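Local coordinates for protein Tetur07g02040 (PDB 6BDJ) that binds a ferric iron and probably works as an intradiol ring-cleavage dioxygenase, inserting both atoms of molecular oxygen into aromatic diols, at residues F137-H149 and R187-F199. Numbering follows the deposited sequence.
Sequences FPGHYPGRTPHIH and RMKNEEDGEFTYF. With FE (Fe (III) ion), chain C.
R144 and T145 meet D193 and N190 where the iron-ligand loop, leading into strand 148-154 of the beta-sandwich core of the intradiol dioxygenase family, passes the N-terminal end of helix 194-198. The salt bridge is lopsided: R144 NE lies 2.6 Å from D193 OD1, on that oxygen's syn lone pair, in a bent bond, whereas NH1 reaches OD2 through a weak one. Guanidinium and carboxylate planes 33° apart, with OD1 tilted out of the guanidinium plane, show that the two groups are not coplanar. D193 is also the helix N-cap, its OD2 accepting from F196 N (2.8 Å) by the anti lone pair; the NE and F196 N bonds, on different oxygens, restrict the carboxylate's rotation. Bends at chi2 and chi3 fold R144 back, and its guanidinium is sandwiched between E195 CG, over the centre of one face, and H147 CE1 on the opposite face. H147 ND1 is held by T145 O in a nearly straight bond (168°), which orients NE2 toward the iron, bound also by H149, Y96 and a water. R144, packed on the H147 ring, is thus second shell, and D193 holds R144 from behind. A leucine in place of D193 would probably leave R144 NE without its anion and the helix start uncapped, freeing the guanidinium to shift against H147.

T145 is the buried centre: CG2 packs on D193 CG at 3.5 Å, and OG1, anti to the backbone N (chi1 180°), donates to N190 OD1 at 2.6 Å. Toward solvent polar bonds are few. Exposed R187 offers T145 OG1 only a weak NH1 bond; its CA comes up obliquely to H140 CE1 and its CG lies beside NE2, with no stack. At exposed G143, M188 SD lies near the carbonyl O, yet its methyl CE presses closely on G143 CA, 3.4 Å away.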
loop_
_atom_site.group_PDB
_atom_site.type_symbol
_atom_site.label_atom_id
_atom_site.label_comp_id
_atom_site.label_asym_id
_atom_site.label_seq_id
_atom_site.Cartn_x
_atom_site.Cartn_y
_atom_site.Cartn_z
ATOM N N PHE A 137 1.370 7.684 7.613
ATOM C CA PHE A 137 2.161 7.999 6.442
ATOM C C PHE A 137 3.444 7.118 6.465
ATOM O O PHE A 137 4.120 7.045 7.483
ATOM C CB PHE A 137 2.476 9.485 6.371
ATOM C CG PHE A 137 3.044 9.892 5.050
ATOM C CD1 PHE A 137 4.398 9.738 4.801
ATOM C CD2 PHE A 137 2.225 10.375 4.034
ATOM C CE1 PHE A 137 4.940 10.071 3.572
ATOM C CE2 PHE A 137 2.757 10.704 2.794
ATOM C CZ PHE A 137 4.112 10.538 2.557
ATOM N N PRO A 138 3.747 6.415 5.354
ATOM C CA PRO A 138 4.850 5.467 5.343
ATOM C C PRO A 138 6.193 6.151 5.348
ATOM O O PRO A 138 6.330 7.255 4.809
ATOM C CB PRO A 138 4.649 4.705 4.037
ATOM C CG PRO A 138 4.040 5.707 3.137
ATOM C CD PRO A 138 3.086 6.469 4.046
ATOM N N GLY A 139 7.177 5.503 5.960
ATOM C CA GLY A 139 8.569 5.879 5.760
ATOM C C GLY A 139 8.999 5.278 4.433
ATOM O O GLY A 139 8.171 4.919 3.591
ATOM N N HIS A 140 10.291 5.166 4.220
ATOM C CA HIS A 140 10.747 4.503 3.029
ATOM C C HIS A 140 12.109 3.992 3.200
ATOM O O HIS A 140 12.915 4.470 4.013
ATOM C CB HIS A 140 10.801 5.462 1.830
ATOM C CG HIS A 140 11.535 6.741 2.105
ATOM N ND1 HIS A 140 12.882 6.897 1.866
ATOM C CD2 HIS A 140 11.102 7.911 2.627
ATOM C CE1 HIS A 140 13.245 8.116 2.225
ATOM N NE2 HIS A 140 12.182 8.753 2.681
ATOM N N TYR A 141 12.458 3.131 2.252
ATOM C CA TYR A 141 13.749 2.533 2.131
ATOM C C TYR A 141 14.693 3.479 1.414
ATOM O O TYR A 141 14.288 4.560 0.970
ATOM C CB TYR A 141 13.562 1.302 1.245
ATOM C CG TYR A 141 13.640 0.007 1.978
ATOM C CD1 TYR A 141 12.782 -0.262 3.013
ATOM C CD2 TYR A 141 14.573 -0.952 1.635
ATOM C CE1 TYR A 141 12.833 -1.460 3.687
ATOM C CE2 TYR A 141 14.641 -2.150 2.312
ATOM C CZ TYR A 141 13.764 -2.394 3.345
ATOM O OH TYR A 141 13.795 -3.575 4.056
ATOM N N PRO A 142 15.987 3.033 1.250
ATOM C CA PRO A 142 16.937 3.716 0.396
ATOM C C PRO A 142 16.807 3.063 -0.969
ATOM O O PRO A 142 16.701 1.824 -1.068
ATOM C CB PRO A 142 18.293 3.362 1.053
ATOM C CG PRO A 142 18.057 2.050 1.754
ATOM C CD PRO A 142 16.602 1.794 1.802
ATOM N N GLY A 143 16.750 3.865 -2.016
ATOM C CA GLY A 143 16.551 3.309 -3.360
ATOM C C GLY A 143 15.080 3.073 -3.692
ATOM O O GLY A 143 14.765 2.359 -4.641
ATOM N N ARG A 144 14.188 3.655 -2.885
ATOM C CA ARG A 144 12.754 3.603 -3.116
ATOM C C ARG A 144 12.089 4.884 -2.642
ATOM O O ARG A 144 12.461 5.488 -1.638
ATOM C CB ARG A 144 12.103 2.428 -2.372
ATOM C CG ARG A 144 12.407 1.048 -2.936
ATOM C CD ARG A 144 11.961 0.862 -4.392
ATOM N NE ARG A 144 10.694 1.517 -4.732
ATOM C CZ ARG A 144 9.487 0.941 -4.704
ATOM N NH1 ARG A 144 8.426 1.647 -5.061
ATOM N NH2 ARG A 144 9.341 -0.332 -4.330
ATOM N N THR A 145 11.058 5.270 -3.375
ATOM C CA THR A 145 10.237 6.403 -3.023
ATOM C C THR A 145 9.152 5.902 -2.042
ATOM O O THR A 145 8.840 4.695 -2.019
ATOM C CB THR A 145 9.655 7.031 -4.304
ATOM O OG1 THR A 145 8.821 8.158 -3.984
ATOM C CG2 THR A 145 8.900 5.992 -5.172
ATOM N N PRO A 146 8.574 6.808 -1.227
ATOM C CA PRO A 146 7.608 6.322 -0.222
ATOM C C PRO A 146 6.372 5.740 -0.888
ATOM O O PRO A 146 5.894 6.270 -1.879
ATOM C CB PRO A 146 7.242 7.584 0.575
ATOM C CG PRO A 146 8.356 8.533 0.343
ATOM C CD PRO A 146 8.881 8.233 -1.033
ATOM N N HIS A 147 5.867 4.654 -0.341
ATOM C CA HIS A 147 4.699 4.000 -0.885
ATOM C C HIS A 147 4.075 3.054 0.090
ATOM O O HIS A 147 4.704 2.666 1.081
ATOM C CB HIS A 147 5.104 3.169 -2.080
ATOM C CG HIS A 147 6.134 2.146 -1.757
ATOM N ND1 HIS A 147 7.475 2.446 -1.681
ATOM C CD2 HIS A 147 6.024 0.833 -1.457
ATOM C CE1 HIS A 147 8.157 1.350 -1.400
ATOM N NE2 HIS A 147 7.296 0.366 -1.197
ATOM N N ILE A 148 2.846 2.652 -0.236
ATOM C CA ILE A 148 2.139 1.598 0.466
ATOM C C ILE A 148 1.795 0.538 -0.557
ATOM O O ILE A 148 1.228 0.852 -1.624
ATOM C CB ILE A 148 0.837 2.119 1.085
ATOM C CG1 ILE A 148 1.142 3.162 2.175
ATOM C CG2 ILE A 148 0.017 0.965 1.696
ATOM C CD1 ILE A 148 -0.069 3.926 2.710
ATOM N N HIS A 149 2.099 -0.711 -0.241
ATOM C CA HIS A 149 1.689 -1.802 -1.087
ATOM C C HIS A 149 0.275 -2.229 -0.839
ATOM O O HIS A 149 -0.231 -2.071 0.276
ATOM C CB HIS A 149 2.498 -3.021 -0.807
ATOM C CG HIS A 149 3.932 -2.888 -1.106
ATOM N ND1 HIS A 149 4.482 -3.339 -2.296
ATOM C CD2 HIS A 149 4.947 -2.407 -0.364
ATOM C CE1 HIS A 149 5.784 -3.134 -2.265
ATOM N NE2 HIS A 149 6.085 -2.571 -1.106
ATOM N N ARG A 187 16.144 10.486 0.266
ATOM C CA ARG A 187 14.824 10.201 -0.309
ATOM C C ARG A 187 14.887 10.143 -1.834
ATOM O O ARG A 187 15.046 11.178 -2.488
ATOM C CB ARG A 187 13.807 11.289 0.088
ATOM C CG ARG A 187 12.384 10.978 -0.341
ATOM C CD ARG A 187 11.522 12.239 -0.424
ATOM N NE ARG A 187 11.408 12.762 -1.788
ATOM C CZ ARG A 187 10.789 12.145 -2.802
ATOM N NH1 ARG A 187 10.243 10.936 -2.642
ATOM N NH2 ARG A 187 10.724 12.727 -3.998
ATOM N N MET A 188 14.769 8.941 -2.380
ATOM C CA MET A 188 14.747 8.755 -3.825
ATOM C C MET A 188 13.469 9.387 -4.362
ATOM O O MET A 188 12.389 9.177 -3.788
ATOM C CB MET A 188 14.799 7.274 -4.210
ATOM C CG MET A 188 14.771 7.082 -5.718
ATOM S SD MET A 188 14.671 5.351 -6.194
ATOM C CE MET A 188 16.405 4.956 -6.382
ATOM N N LYS A 189 13.612 10.179 -5.431
ATOM C CA LYS A 189 12.484 10.816 -6.113
ATOM C C LYS A 189 11.587 9.818 -6.809
ATOM O O LYS A 189 12.077 8.792 -7.271
ATOM C CB LYS A 189 12.994 11.861 -7.124
ATOM C CG LYS A 189 13.009 13.284 -6.621
ATOM C CD LYS A 189 14.197 13.612 -5.725
ATOM C CE LYS A 189 14.136 15.071 -5.310
ATOM N NZ LYS A 189 15.425 15.576 -4.756
ATOM N N ASN A 190 10.293 10.134 -6.894
ATOM C CA ASN A 190 9.336 9.330 -7.685
ATOM C C ASN A 190 9.869 8.960 -9.080
ATOM O O ASN A 190 9.846 7.804 -9.490
ATOM C CB ASN A 190 8.018 10.096 -7.862
ATOM C CG ASN A 190 7.034 9.862 -6.730
ATOM O OD1 ASN A 190 7.222 8.982 -5.899
ATOM N ND2 ASN A 190 5.973 10.647 -6.695
ATOM N N GLU A 191 10.414 9.968 -9.755
ATOM C CA GLU A 191 10.944 9.858 -11.114
ATOM C C GLU A 191 12.276 9.103 -11.203
ATOM O O GLU A 191 12.699 8.699 -12.300
ATOM C CB GLU A 191 11.167 11.257 -11.726
ATOM C CG GLU A 191 9.925 12.112 -11.979
ATOM C CD GLU A 191 9.360 12.781 -10.727
ATOM O OE1 GLU A 191 8.287 13.412 -10.835
ATOM O OE2 GLU A 191 9.956 12.648 -9.632
ATOM N N GLU A 192 12.949 8.945 -10.071
ATOM C CA GLU A 192 14.165 8.132 -9.990
ATOM C C GLU A 192 13.841 6.668 -9.738
ATOM O O GLU A 192 14.703 5.798 -9.971
ATOM C CB GLU A 192 15.053 8.605 -8.853
ATOM C CG GLU A 192 15.479 10.058 -8.884
ATOM C CD GLU A 192 16.281 10.448 -7.647
ATOM O OE1 GLU A 192 16.766 9.542 -6.874
ATOM O OE2 GLU A 192 16.398 11.685 -7.414
ATOM N N ASP A 193 12.617 6.410 -9.239
ATOM C CA ASP A 193 12.180 5.085 -8.852
ATOM C C ASP A 193 11.837 4.200 -10.045
ATOM O O ASP A 193 10.979 4.557 -10.877
ATOM C CB ASP A 193 10.967 5.192 -7.937
ATOM C CG ASP A 193 10.614 3.865 -7.285
ATOM O OD1 ASP A 193 11.331 3.440 -6.352
ATOM O OD2 ASP A 193 9.612 3.267 -7.709
ATOM N N GLY A 194 12.489 3.029 -10.103
ATOM C CA GLY A 194 12.290 2.077 -11.191
ATOM C C GLY A 194 10.824 1.682 -11.307
ATOM O O GLY A 194 10.228 1.782 -12.392
ATOM N N GLU A 195 10.241 1.299 -10.168
ATOM C CA GLU A 195 8.869 0.828 -10.118
ATOM C C GLU A 195 7.865 1.913 -10.541
ATOM O O GLU A 195 6.983 1.638 -11.342
ATOM C CB GLU A 195 8.512 0.265 -8.726
ATOM C CG GLU A 195 9.441 -0.896 -8.170
ATOM C CD GLU A 195 8.881 -2.392 -8.395
ATOM O OE1 GLU A 195 9.079 -3.255 -7.475
ATOM O OE2 GLU A 195 8.235 -2.700 -9.462
ATOM N N PHE A 196 7.998 3.129 -10.011
ATOM C CA PHE A 196 7.071 4.223 -10.317
ATOM C C PHE A 196 7.106 4.498 -11.829
ATOM O O PHE A 196 6.065 4.622 -12.482
ATOM C CB PHE A 196 7.501 5.495 -9.562
ATOM C CG PHE A 196 6.599 6.692 -9.784
ATOM C CD1 PHE A 196 6.795 7.542 -10.862
ATOM C CD2 PHE A 196 5.537 6.963 -8.914
ATOM C CE1 PHE A 196 5.943 8.627 -11.073
ATOM C CE2 PHE A 196 4.704 8.050 -9.099
ATOM C CZ PHE A 196 4.902 8.885 -10.194
ATOM N N THR A 197 8.321 4.582 -12.365
ATOM C CA THR A 197 8.534 4.861 -13.773
ATOM C C THR A 197 8.013 3.736 -14.659
ATOM O O THR A 197 7.172 3.963 -15.549
ATOM C CB THR A 197 10.042 5.084 -14.028
ATOM O OG1 THR A 197 10.460 6.273 -13.356
ATOM C CG2 THR A 197 10.347 5.221 -15.523
ATOM N N TYR A 198 8.507 2.522 -14.420
ATOM C CA TYR A 198 8.157 1.408 -15.298
ATOM C C TYR A 198 6.681 1.050 -15.254
ATOM O O TYR A 198 6.110 0.746 -16.289
ATOM C CB TYR A 198 9.036 0.174 -15.072
ATOM C CG TYR A 198 10.535 0.416 -15.250
ATOM C CD1 TYR A 198 11.071 1.028 -16.396
ATOM C CD2 TYR A 198 11.431 -0.030 -14.279
ATOM C CE1 TYR A 198 12.445 1.214 -16.538
ATOM C CE2 TYR A 198 12.805 0.155 -14.405
ATOM C CZ TYR A 198 13.308 0.770 -15.525
ATOM O OH TYR A 198 14.659 0.913 -15.610
ATOM N N PHE A 199 6.050 1.125 -14.087
ATOM C CA PHE A 199 4.668 0.614 -13.893
ATOM C C PHE A 199 3.608 1.710 -13.685
ATOM O O PHE A 199 2.619 1.483 -12.995
ATOM C CB PHE A 199 4.644 -0.361 -12.681
ATOM C CG PHE A 199 5.521 -1.573 -12.858
ATOM C CD1 PHE A 199 6.886 -1.536 -12.532
ATOM C CD2 PHE A 199 5.012 -2.744 -13.387
ATOM C CE1 PHE A 199 7.702 -2.627 -12.746
ATOM C CE2 PHE A 199 5.833 -3.854 -13.594
ATOM C CZ PHE A 199 7.176 -3.793 -13.271
HETATM FE FE FE C . 8.083 -1.752 -0.210
HETATM O O HOH W 1 8.867 -3.733 -0.610
#